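Local atomic coordinates of CELL division protein FTSZ homolog 1 (Methanocaldococcus jannaschii, PDB entry 1W5B), a protein that binds GTP and probably hydrolyses it while polymerising into the contractile Z ring at the division site. Residues G246-I251 against T338-R343; A156-P161 against D185-I190; A285-M290 against V333-T338. One frame throughout, in Å; residues are numbered along the deposited sequence.

Contact 1. Residues G246-I251 against T338-R343; sequences GGLAMI and TGVQSR
Gly339 N donates to Gly246 O at 2.7 Å, the shortest of three hydrogen bonds between these segments, although it is bent, with an N-H...O angle of 135°. The same carbonyl oxygen rests against Thr338 CB. One residue further along, Val340 N reaches Leu248 O at 3.1 Å, nearly straight and in the carbonyl plane, so two successive amides of 338-343 face oxygens of the other chain segment. The third bond uses a side chain: Leu248 N points at Gln341 OE1 over 3.2 Å and, at 168°, is straight at the hydrogen, yet it arrives from above the carboxamide plane. Gln341 gets there by folding back, with CG set between its own N and carbonyl carbon (chi1 58°) and a second bend at chi2, which lays the amide group across Gly247, OE1 lying 3.7 Å from Gly247 CA.

This is the seam between the GTPase domain and the C-terminal domain of the FtsZ/tubulin fold. The chain turns a corner at Leu248; Gly247 and Ala249, on either side of it in sequence, bond to strand 186-191, and from Met250 on the strand pairs with 331-338 (Met250 with Ile337). Gly247 and Gly339 both have positive phi, a conformation glycine adopts easily, and Gly339 starts the turn that leaves strand 331-338.

Apolar contacts fill in around the bonds. Leu248 CD1 meets Val340 CG2 at 3.6 Å, the two side chains crossing at about a right angle, and the same Val340 methyl sits 3.3 Å from Leu248 O, beside the bond its own backbone N makes. Met250 CE comes only distantly toward this methyl. Elsewhere, the methyls Ala249 CB and Thr338 CG2 lie 3.8 Å apart, while Thr338 OG1 makes a weak hydrogen bond to Gly284 O.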
ATOM      1  N   GLY A 246       0.824   8.739  -9.954  1.00 38.11           N
ATOM      2  CA  GLY A 246       0.492   9.193  -8.617  1.00 30.69           C
ATOM      3  C   GLY A 246       1.639   9.845  -7.871  1.00 31.79           C
ATOM      4  O   GLY A 246       1.418  10.625  -6.940  1.00 34.82           O
ATOM      5  N   GLY A 247       2.867   9.535  -8.268  1.00 25.72           N
ATOM      6  CA  GLY A 247       4.012  10.121  -7.595  1.00 26.99           C
ATOM      7  C   GLY A 247       4.101   9.678  -6.142  1.00 30.55           C
ATOM      8  O   GLY A 247       3.999   8.492  -5.842  1.00 26.67           O
ATOM      9  N   LEU A 248       4.279  10.639  -5.243  1.00 28.14           N
ATOM     10  CA  LEU A 248       4.392  10.365  -3.814  1.00 30.10           C
ATOM     11  C   LEU A 248       3.006  10.518  -3.181  1.00 31.98           C
ATOM     12  O   LEU A 248       2.327  11.524  -3.388  1.00 30.84           O
ATOM     13  CB  LEU A 248       5.390  11.350  -3.193  1.00 30.49           C
ATOM     14  CG  LEU A 248       5.946  11.163  -1.780  1.00 35.79           C
ATOM     15  CD1 LEU A 248       4.919  11.592  -0.754  1.00 45.45           C
ATOM     16  CD2 LEU A 248       6.362   9.715  -1.588  1.00 31.47           C
ATOM     17  N   ALA A 249       2.589   9.518  -2.412  1.00 24.78           N
ATOM     18  CA  ALA A 249       1.276   9.554  -1.781  1.00 23.38           C
ATOM     19  C   ALA A 249       1.323   9.265  -0.285  1.00 21.19           C
ATOM     20  O   ALA A 249       2.237   8.597   0.207  1.00 23.12           O
ATOM     21  CB  ALA A 249       0.345   8.547  -2.477  1.00 19.05           C
ATOM     22  N   MET A 250       0.327   9.774   0.432  1.00 19.74           N
ATOM     23  CA  MET A 250       0.222   9.559   1.869  1.00 21.68           C
ATOM     24  C   MET A 250      -1.225   9.214   2.187  1.00 24.86           C
ATOM     25  O   MET A 250      -2.134   9.562   1.432  1.00 14.92           O
ATOM     26  CB  MET A 250       0.658  10.807   2.640  1.00 24.27           C
ATOM     27  CG  MET A 250       2.148  11.070   2.577  1.00 27.67           C
ATOM     28  SD  MET A 250       2.656  12.294   3.787  1.00 37.48           S
ATOM     29  CE  MET A 250       3.943  13.084   2.961  1.00 33.73           C
ATOM     30  N   ILE A 251      -1.442   8.529   3.303  1.00 16.36           N
ATOM     31  CA  ILE A 251      -2.787   8.111   3.656  1.00 21.20           C
ATOM     32  C   ILE A 251      -3.344   8.794   4.891  1.00 26.18           C
ATOM     33  O   ILE A 251      -2.620   9.432   5.658  1.00 20.84           O
ATOM     34  CB  ILE A 251      -2.847   6.597   3.921  1.00 19.87           C
ATOM     35  CG1 ILE A 251      -2.194   6.284   5.274  1.00 17.82           C
ATOM     36  CG2 ILE A 251      -2.099   5.837   2.823  1.00 21.58           C
ATOM     37  CD1 ILE A 251      -2.419   4.856   5.746  1.00 15.34           C
ATOM     38  N   THR A 338      -2.571  11.579  -3.582  1.00 27.79           N
ATOM     39  CA  THR A 338      -1.436  11.425  -4.484  1.00 24.42           C
ATOM     40  C   THR A 338      -0.898  12.737  -5.037  1.00 29.70           C
ATOM     41  O   THR A 338      -1.561  13.769  -4.974  1.00 31.98           O
ATOM     42  CB  THR A 338      -1.825  10.529  -5.672  1.00 24.14           C
ATOM     43  OG1 THR A 338      -2.878  11.157  -6.420  1.00 24.01           O
ATOM     44  CG2 THR A 338      -2.313   9.192  -5.179  1.00 22.55           C
ATOM     45  N   GLY A 339       0.313  12.676  -5.584  1.00 26.61           N
ATOM     46  CA  GLY A 339       0.940  13.849  -6.163  1.00 29.93           C
ATOM     47  C   GLY A 339       1.352  14.920  -5.173  1.00 35.82           C
ATOM     48  O   GLY A 339       1.321  16.107  -5.498  1.00 38.39           O
ATOM     49  N   VAL A 340       1.751  14.521  -3.970  1.00 32.85           N
ATOM     50  CA  VAL A 340       2.148  15.500  -2.967  1.00 31.36           C
ATOM     51  C   VAL A 340       3.659  15.656  -2.842  1.00 34.45           C
ATOM     52  O   VAL A 340       4.135  16.288  -1.904  1.00 32.77           O
ATOM     53  CB  VAL A 340       1.572  15.150  -1.568  1.00 31.74           C
ATOM     54  CG1 VAL A 340       0.057  15.075  -1.636  1.00 29.90           C
ATOM     55  CG2 VAL A 340       2.150  13.835  -1.070  1.00 33.70           C
ATOM     56  N   GLN A 341       4.410  15.091  -3.786  1.00 30.74           N
ATOM     57  CA  GLN A 341       5.871  15.174  -3.753  1.00 37.98           C
ATOM     58  C   GLN A 341       6.389  16.612  -3.765  1.00 41.24           C
ATOM     59  O   GLN A 341       7.441  16.908  -3.195  1.00 37.82           O
ATOM     60  CB  GLN A 341       6.479  14.417  -4.941  1.00 42.63           C
ATOM     61  CG  GLN A 341       6.019  14.917  -6.302  1.00 43.56           C
ATOM     62  CD  GLN A 341       4.983  14.010  -6.939  1.00 49.00           C
ATOM     63  OE1 GLN A 341       4.007  13.612  -6.297  1.00 44.04           O
ATOM     64  NE2 GLN A 341       5.189  13.678  -8.211  1.00 45.60           N
ATOM     65  N   SER A 342       5.651  17.500  -4.418  1.00 44.81           N
ATOM     66  CA  SER A 342       6.048  18.901  -4.507  1.00 49.00           C
ATOM     67  C   SER A 342       5.936  19.619  -3.165  1.00 43.61           C
ATOM     68  O   SER A 342       6.529  20.681  -2.971  1.00 45.67           O
ATOM     69  CB  SER A 342       5.183  19.621  -5.541  1.00 49.97           C
ATOM     70  OG  SER A 342       3.811  19.513  -5.202  1.00 56.84           O
ATOM     71  N   ARG A 343       5.178  19.037  -2.242  1.00 34.93           N
ATOM     72  CA  ARG A 343       4.990  19.632  -0.922  1.00 36.00           C
ATOM     73  C   ARG A 343       5.760  18.908   0.169  1.00 26.39           C
ATOM     74  O   ARG A 343       5.573  19.182   1.349  1.00 24.27           O
ATOM     75  CB  ARG A 343       3.502  19.669  -0.559  1.00 43.38           C
ATOM     76  CG  ARG A 343       2.744  20.828  -1.195  1.00 58.09           C
ATOM     77  CD  ARG A 343       2.645  20.681  -2.703  1.00 63.64           C
ATOM     78  NE  ARG A 343       2.275  21.933  -3.368  1.00 70.88           N
ATOM     79  CZ  ARG A 343       1.197  22.658  -3.078  1.00 70.55           C
ATOM     80  NH1 ARG A 343       0.363  22.268  -2.124  1.00 71.80           N
ATOM     81  NH2 ARG A 343       0.949  23.772  -3.754  1.00 71.97           N
TER

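Contact 2. Residues A156-P161 against D185-I190; sequences AVVTLP and DTLVVI
Five backbone hydrogen bonds join Ala156-Leu160 to Thr186-Ile190 as neighbouring parallel strands, their axes 4.7 Å apart at closest approach and inclined by 27°. Ala156 N, Val158 N and Leu160 N donate to Thr186 O, Val188 O and Ile190 O; in return Val188 N and Ile190 N each give a 2.8 Å bond, to Ala156 O and Val158 O respectively. Three carbonyl oxygens also receive a CA-H...O contact. The shortest runs from Thr159 CA to Ile190 O at 3.0 Å, so that oxygen is approached by both Thr159 and Leu160; Val188 O and Val158 O are likewise shared.

Apolar packing occupies both faces of the sheet. On one, Ala156 CB meets Leu187 CD1 at 3.6 Å; chi1 of Leu187 (171°) swings CG away from its N, and chi2 (49°) then turns CD1 so that it also reaches Val158 CG2 at 4.1 Å. Further on, Val189 CG1 fits against both methyls of Leu160, nearest to CD2 at 3.6 Å. Helix 167-183, the helical link of this beta-alpha-beta unit, covers that side, Leu177 touching Leu187 and Val189. On the opposite face Val157 and Val188 lie side by side pointing the same way, and Val157 CG1 touches Ile190 CD1 at 4.0 Å. Thr159 CG2 turns to Ile190 CB. Helix 207-227 lies against this face through Val219 on Val157 and Val214 and Ala218 on Ile190, while Ala249 and Ile251 meet Val188.

Main-chain bonds set the register, while the hydrocarbon branches pack on both faces against the flanking helices. The carboxyl end of strand 153-160, held in this way by its neighbour, leads to the nucleotide: Pro161 touches GTP.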
ATOM      1  N   ALA A 156       3.824   1.074  -4.480  1.00 21.63           N
ATOM      2  CA  ALA A 156       4.477   0.678  -3.246  1.00 25.42           C
ATOM      3  C   ALA A 156       3.713   1.289  -2.077  1.00 22.43           C
ATOM      4  O   ALA A 156       3.132   2.364  -2.200  1.00 28.55           O
ATOM      5  CB  ALA A 156       5.938   1.155  -3.231  1.00 18.67           C
ATOM      6  N   VAL A 157       3.697   0.576  -0.959  1.00 16.11           N
ATOM      7  CA  VAL A 157       3.052   1.036   0.260  1.00 19.77           C
ATOM      8  C   VAL A 157       4.045   0.603   1.315  1.00 21.30           C
ATOM      9  O   VAL A 157       4.112  -0.569   1.681  1.00 19.13           O
ATOM     10  CB  VAL A 157       1.692   0.340   0.521  1.00 20.91           C
ATOM     11  CG1 VAL A 157       1.085   0.872   1.818  1.00 12.19           C
ATOM     12  CG2 VAL A 157       0.741   0.585  -0.639  1.00 21.01           C
ATOM     13  N   VAL A 158       4.837   1.557   1.778  1.00 21.14           N
ATOM     14  CA  VAL A 158       5.869   1.281   2.750  1.00 19.65           C
ATOM     15  C   VAL A 158       5.761   2.192   3.959  1.00 24.81           C
ATOM     16  O   VAL A 158       5.060   3.214   3.929  1.00 18.98           O
ATOM     17  CB  VAL A 158       7.254   1.482   2.106  1.00 21.95           C
ATOM     18  CG1 VAL A 158       7.350   0.644   0.852  1.00  8.21           C
ATOM     19  CG2 VAL A 158       7.456   2.960   1.745  1.00 13.79           C
ATOM     20  N   THR A 159       6.467   1.812   5.019  1.00 21.14           N
ATOM     21  CA  THR A 159       6.489   2.591   6.248  1.00 24.01           C
ATOM     22  C   THR A 159       7.905   3.064   6.527  1.00 23.96           C
ATOM     23  O   THR A 159       8.873   2.427   6.113  1.00 20.46           O
ATOM     24  CB  THR A 159       6.069   1.760   7.469  1.00 25.95           C
ATOM     25  OG1 THR A 159       7.006   0.693   7.650  1.00 23.54           O
ATOM     26  CG2 THR A 159       4.668   1.200   7.293  1.00 16.79           C
ATOM     27  N   LEU A 160       8.011   4.194   7.221  1.00 29.29           N
ATOM     28  CA  LEU A 160       9.294   4.755   7.626  1.00 24.94           C
ATOM     29  C   LEU A 160       9.384   4.316   9.085  1.00 25.18           C
ATOM     30  O   LEU A 160       8.362   4.159   9.748  1.00 22.38           O
ATOM     31  CB  LEU A 160       9.276   6.285   7.500  1.00 28.11           C
ATOM     32  CG  LEU A 160       9.898   6.964   6.260  1.00 32.13           C
ATOM     33  CD1 LEU A 160      10.008   6.021   5.074  1.00 28.75           C
ATOM     34  CD2 LEU A 160       9.062   8.176   5.899  1.00 25.43           C
ATOM     35  N   PRO A 161      10.600   4.103   9.605  1.00 23.02           N
ATOM     36  CA  PRO A 161      10.759   3.666  10.996  1.00 26.33           C
ATOM     37  C   PRO A 161      10.434   4.693  12.076  1.00 30.11           C
ATOM     38  O   PRO A 161      10.379   5.894  11.814  1.00 28.60           O
ATOM     39  CB  PRO A 161      12.218   3.226  11.041  1.00 21.11           C
ATOM     40  CG  PRO A 161      12.874   4.228  10.127  1.00 23.02           C
ATOM     41  CD  PRO A 161      11.910   4.276   8.953  1.00 16.40           C
ATOM     42  N   ASP A 185       5.065   3.854  -9.822  1.00 23.90           N
ATOM     43  CA  ASP A 185       4.122   4.739 -10.487  1.00 28.15           C
ATOM     44  C   ASP A 185       3.472   5.574  -9.378  1.00 29.19           C
ATOM     45  O   ASP A 185       3.216   6.767  -9.556  1.00 25.76           O
ATOM     46  CB  ASP A 185       3.106   3.915 -11.287  1.00 22.66           C
ATOM     47  CG  ASP A 185       3.771   3.127 -12.414  1.00 26.89           C
ATOM     48  OD1 ASP A 185       4.536   3.743 -13.185  1.00 21.61           O
ATOM     49  OD2 ASP A 185       3.543   1.905 -12.529  1.00 20.94           O
ATOM     50  N   THR A 186       3.227   4.938  -8.231  1.00 26.93           N
ATOM     51  CA  THR A 186       2.696   5.623  -7.053  1.00 23.75           C
ATOM     52  C   THR A 186       3.402   5.035  -5.831  1.00 23.58           C
ATOM     53  O   THR A 186       3.463   3.820  -5.681  1.00 29.08           O
ATOM     54  CB  THR A 186       1.175   5.438  -6.880  1.00 23.72           C
ATOM     55  OG1 THR A 186       0.497   5.924  -8.044  1.00 23.03           O
ATOM     56  CG2 THR A 186       0.678   6.239  -5.656  1.00 15.86           C
ATOM     57  N   LEU A 187       3.945   5.900  -4.976  1.00 22.42           N
ATOM     58  CA  LEU A 187       4.651   5.471  -3.770  1.00 19.01           C
ATOM     59  C   LEU A 187       3.924   5.987  -2.526  1.00 21.02           C
ATOM     60  O   LEU A 187       3.984   7.171  -2.208  1.00 15.52           O
ATOM     61  CB  LEU A 187       6.089   6.005  -3.783  1.00 15.72           C
ATOM     62  CG  LEU A 187       6.920   5.829  -2.502  1.00 23.18           C
ATOM     63  CD1 LEU A 187       6.834   4.396  -1.995  1.00 19.47           C
ATOM     64  CD2 LEU A 187       8.373   6.204  -2.778  1.00 25.56           C
ATOM     65  N   VAL A 188       3.227   5.096  -1.830  1.00 16.24           N
ATOM     66  CA  VAL A 188       2.497   5.486  -0.634  1.00 14.47           C
ATOM     67  C   VAL A 188       3.409   5.306   0.578  1.00 18.66           C
ATOM     68  O   VAL A 188       3.861   4.200   0.858  1.00 20.30           O
ATOM     69  CB  VAL A 188       1.240   4.626  -0.454  1.00 23.39           C
ATOM     70  CG1 VAL A 188       0.422   5.147   0.708  1.00 15.13           C
ATOM     71  CG2 VAL A 188       0.418   4.631  -1.733  1.00 21.54           C
ATOM     72  N   VAL A 189       3.682   6.397   1.286  1.00 16.12           N
ATOM     73  CA  VAL A 189       4.557   6.349   2.451  1.00 22.66           C
ATOM     74  C   VAL A 189       3.816   6.625   3.756  1.00 21.91           C
ATOM     75  O   VAL A 189       3.150   7.652   3.893  1.00 19.17           O
ATOM     76  CB  VAL A 189       5.698   7.372   2.328  1.00 19.97           C
ATOM     77  CG1 VAL A 189       6.723   7.128   3.420  1.00 17.81           C
ATOM     78  CG2 VAL A 189       6.355   7.259   0.967  1.00 36.23           C
ATOM     79  N   ILE A 190       3.960   5.708   4.711  1.00 20.92           N
ATOM     80  CA  ILE A 190       3.314   5.804   6.024  1.00 22.26           C
ATOM     81  C   ILE A 190       4.390   5.994   7.096  1.00 27.41           C
ATOM     82  O   ILE A 190       5.189   5.087   7.350  1.00 23.57           O
ATOM     83  CB  ILE A 190       2.534   4.511   6.345  1.00 20.13           C
ATOM     84  CG1 ILE A 190       1.623   4.156   5.176  1.00 15.79           C
ATOM     85  CG2 ILE A 190       1.723   4.694   7.618  1.00 23.76           C
ATOM     86  CD1 ILE A 190       0.914   2.803   5.311  1.00 14.43           C
TER

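Contact 3. Residues A285-M290 against V333-T338; sequences ALIHVM and VLLVIT
Val333, paired with Val289 without hydrogen bonds, leans CG1 loosely on Ile287 CG2 (4.5 Å); the two antiparallel strands are the inner pair of the four-stranded C-terminal sheet. Leu334 forms a hydrogen-bonded pair with His288: its N reaches His288 O almost straight (177°), and its O takes His288 N at 2.9 Å. On the same face, Met290 bends at chi3 (-99°) to bring CE to Leu334 CB at 3.9 Å, while Met290 CG lies 3.5 Å above the plane of the His288 ring, toward its rim. Leu335 runs alongside Ile287, Leu335 CD1 to Ile287 CG2 at 3.9 Å, on the face covered by helices 261-270 and 297-308. Val336 pairs with Leu286: Leu286 N to Val336 O is sound at 3.0 Å, but the return bond is weak. Leu286 CB and Val336 CB face each other at 4.0 Å. Ile337 ends opposite Ala285, Ile337 CD1 to Ala285 CB at 4.4 Å.

The main-chain bonds thus hold a largely hydrocarbon interface in which the polar ring of His288 is buried. ND1 bonds Gly221 O and NE2 bonds Thr322 OG1, so its place in the hydrocarbon layer leaves neither ring nitrogen without a bond.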
ATOM      1  N   ALA A 285      -6.913  11.568  -5.644  1.00 29.90           N
ATOM      2  CA  ALA A 285      -7.148  10.798  -4.438  1.00 31.42           C
ATOM      3  C   ALA A 285      -7.919   9.526  -4.716  1.00 28.74           C
ATOM      4  O   ALA A 285      -8.664   9.426  -5.687  1.00 25.84           O
ATOM      5  CB  ALA A 285      -7.901  11.647  -3.414  1.00 23.26           C
ATOM      6  N   LEU A 286      -7.709   8.549  -3.850  1.00 29.99           N
ATOM      7  CA  LEU A 286      -8.394   7.273  -3.925  1.00 27.75           C
ATOM      8  C   LEU A 286      -9.120   7.199  -2.588  1.00 26.65           C
ATOM      9  O   LEU A 286      -8.494   7.308  -1.531  1.00 28.17           O
ATOM     10  CB  LEU A 286      -7.378   6.136  -4.057  1.00 33.27           C
ATOM     11  CG  LEU A 286      -6.569   6.124  -5.358  1.00 31.71           C
ATOM     12  CD1 LEU A 286      -5.288   5.338  -5.170  1.00 42.88           C
ATOM     13  CD2 LEU A 286      -7.406   5.519  -6.463  1.00 30.31           C
ATOM     14  N   ILE A 287     -10.438   7.041  -2.631  1.00 27.79           N
ATOM     15  CA  ILE A 287     -11.218   6.980  -1.406  1.00 23.86           C
ATOM     16  C   ILE A 287     -11.934   5.655  -1.273  1.00 24.16           C
ATOM     17  O   ILE A 287     -12.668   5.255  -2.162  1.00 21.46           O
ATOM     18  CB  ILE A 287     -12.288   8.090  -1.362  1.00 26.17           C
ATOM     19  CG1 ILE A 287     -11.643   9.460  -1.574  1.00 20.26           C
ATOM     20  CG2 ILE A 287     -12.999   8.069  -0.011  1.00 22.34           C
ATOM     21  CD1 ILE A 287     -12.659  10.585  -1.748  1.00 29.06           C
ATOM     22  N   HIS A 288     -11.718   4.963  -0.162  1.00 20.67           N
ATOM     23  CA  HIS A 288     -12.409   3.712   0.046  1.00 23.90           C
ATOM     24  C   HIS A 288     -13.256   3.790   1.311  1.00 22.40           C
ATOM     25  O   HIS A 288     -12.735   3.890   2.416  1.00 20.75           O
ATOM     26  CB  HIS A 288     -11.417   2.551   0.149  1.00 19.83           C
ATOM     27  CG  HIS A 288     -12.067   1.202   0.096  1.00 19.89           C
ATOM     28  ND1 HIS A 288     -11.346   0.028   0.064  1.00 24.39           N
ATOM     29  CD2 HIS A 288     -13.372   0.841   0.079  1.00 29.39           C
ATOM     30  CE1 HIS A 288     -12.177  -0.998   0.032  1.00 30.37           C
ATOM     31  NE2 HIS A 288     -13.414  -0.532   0.039  1.00 30.91           N
ATOM     32  N   VAL A 289     -14.570   3.738   1.145  1.00 27.08           N
ATOM     33  CA  VAL A 289     -15.470   3.782   2.291  1.00 26.57           C
ATOM     34  C   VAL A 289     -15.893   2.354   2.600  1.00 25.17           C
ATOM     35  O   VAL A 289     -16.350   1.635   1.718  1.00 28.17           O
ATOM     36  CB  VAL A 289     -16.728   4.630   1.991  1.00 28.79           C
ATOM     37  CG1 VAL A 289     -17.592   4.731   3.231  1.00 28.43           C
ATOM     38  CG2 VAL A 289     -16.317   6.013   1.520  1.00 30.45           C
ATOM     39  N   MET A 290     -15.713   1.941   3.850  1.00 24.48           N
ATOM     40  CA  MET A 290     -16.075   0.600   4.279  1.00 28.35           C
ATOM     41  C   MET A 290     -17.008   0.701   5.485  1.00 32.94           C
ATOM     42  O   MET A 290     -16.748   1.457   6.424  1.00 33.40           O
ATOM     43  CB  MET A 290     -14.813  -0.187   4.648  1.00 26.20           C
ATOM     44  CG  MET A 290     -13.787  -0.272   3.520  1.00 23.25           C
ATOM     45  SD  MET A 290     -12.131  -0.669   4.140  1.00 36.24           S
ATOM     46  CE  MET A 290     -11.396   0.953   4.180  1.00 30.93           C
ATOM     47  N   VAL A 333     -12.947   4.966   6.765  1.00 22.45           N
ATOM     48  CA  VAL A 333     -12.580   5.663   5.545  1.00 24.69           C
ATOM     49  C   VAL A 333     -11.080   5.653   5.310  1.00 25.27           C
ATOM     50  O   VAL A 333     -10.318   6.113   6.152  1.00 25.23           O
ATOM     51  CB  VAL A 333     -13.052   7.130   5.576  1.00 29.32           C
ATOM     52  CG1 VAL A 333     -12.433   7.899   4.416  1.00 27.94           C
ATOM     53  CG2 VAL A 333     -14.572   7.189   5.498  1.00 24.70           C
ATOM     54  N   LEU A 334     -10.662   5.095   4.174  1.00 23.16           N
ATOM     55  CA  LEU A 334      -9.250   5.078   3.809  1.00 19.92           C
ATOM     56  C   LEU A 334      -9.104   6.151   2.745  1.00 17.72           C
ATOM     57  O   LEU A 334      -9.824   6.154   1.753  1.00 28.49           O
ATOM     58  CB  LEU A 334      -8.826   3.730   3.213  1.00 20.35           C
ATOM     59  CG  LEU A 334      -7.417   3.728   2.596  1.00 16.86           C
ATOM     60  CD1 LEU A 334      -6.376   3.956   3.688  1.00 13.93           C
ATOM     61  CD2 LEU A 334      -7.158   2.397   1.885  1.00 17.70           C
ATOM     62  N   LEU A 335      -8.172   7.059   2.969  1.00 20.38           N
ATOM     63  CA  LEU A 335      -7.903   8.151   2.054  1.00 20.74           C
ATOM     64  C   LEU A 335      -6.467   7.983   1.581  1.00 19.73           C
ATOM     65  O   LEU A 335      -5.596   7.635   2.369  1.00 21.88           O
ATOM     66  CB  LEU A 335      -8.026   9.480   2.800  1.00 23.30           C
ATOM     67  CG  LEU A 335      -9.141  10.493   2.549  1.00 36.39           C
ATOM     68  CD1 LEU A 335     -10.501   9.833   2.444  1.00 28.19           C
ATOM     69  CD2 LEU A 335      -9.103  11.501   3.695  1.00 33.52           C
ATOM     70  N   VAL A 336      -6.226   8.220   0.298  1.00 26.22           N
ATOM     71  CA  VAL A 336      -4.884   8.133  -0.270  1.00 22.91           C
ATOM     72  C   VAL A 336      -4.730   9.359  -1.166  1.00 26.59           C
ATOM     73  O   VAL A 336      -5.329   9.429  -2.237  1.00 27.25           O
ATOM     74  CB  VAL A 336      -4.692   6.843  -1.112  1.00 18.87           C
ATOM     75  CG1 VAL A 336      -3.300   6.836  -1.739  1.00 15.33           C
ATOM     76  CG2 VAL A 336      -4.869   5.608  -0.228  1.00 20.76           C
ATOM     77  N   ILE A 337      -3.948  10.332  -0.709  1.00 22.03           N
ATOM     78  CA  ILE A 337      -3.732  11.555  -1.464  1.00 24.04           C
ATOM     79  C   ILE A 337      -2.446  11.422  -2.268  1.00 28.52           C
ATOM     80  O   ILE A 337      -1.368  11.181  -1.715  1.00 24.43           O
ATOM     81  CB  ILE A 337      -3.678  12.788  -0.516  1.00 26.91           C
ATOM     82  CG1 ILE A 337      -5.097  13.208  -0.115  1.00 29.92           C
ATOM     83  CG2 ILE A 337      -3.029  13.954  -1.210  1.00 26.21           C
ATOM     84  CD1 ILE A 337      -5.939  12.107   0.458  1.00 31.05           C
ATOM     85  N   THR A 338      -2.571  11.579  -3.582  1.00 27.79           N
ATOM     86  CA  THR A 338      -1.436  11.425  -4.484  1.00 24.42           C
ATOM     87  C   THR A 338      -0.898  12.737  -5.037  1.00 29.70           C
ATOM     88  O   THR A 338      -1.561  13.769  -4.974  1.00 31.98           O
ATOM     89  CB  THR A 338      -1.825  10.529  -5.672  1.00 24.14           C
ATOM     90  OG1 THR A 338      -2.878  11.157  -6.420  1.00 24.01           O
ATOM     91  CG2 THR A 338      -2.313   9.192  -5.179  1.00 22.55           C
TER

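How the contacts relate
Contact 1 bridges the other two. Its segment 246-251 makes probable hydrogen bonds to contact 2 (Gly247 O to Leu187 N and Ala249 N to Leu187 O, both 2.7 Å) and to contact 3 (Met250 O to Ile337 N, 2.9 Å), and contacts 1 and 3 share Thr338. Centres of contacts 1 and 2 are about 10 Å apart, those of contacts 1 and 3 about 13 Å. Contacts 2 and 3 barely meet, through Thr186 CG2 and Thr338 CG2 at 4.2 Å. GTP lies beside contact 2, about 5 Å from the Thr159 side chain; contact 1 lies at the seam between the domains and contact 3 in the C-terminal sheet, both away from the nucleotide.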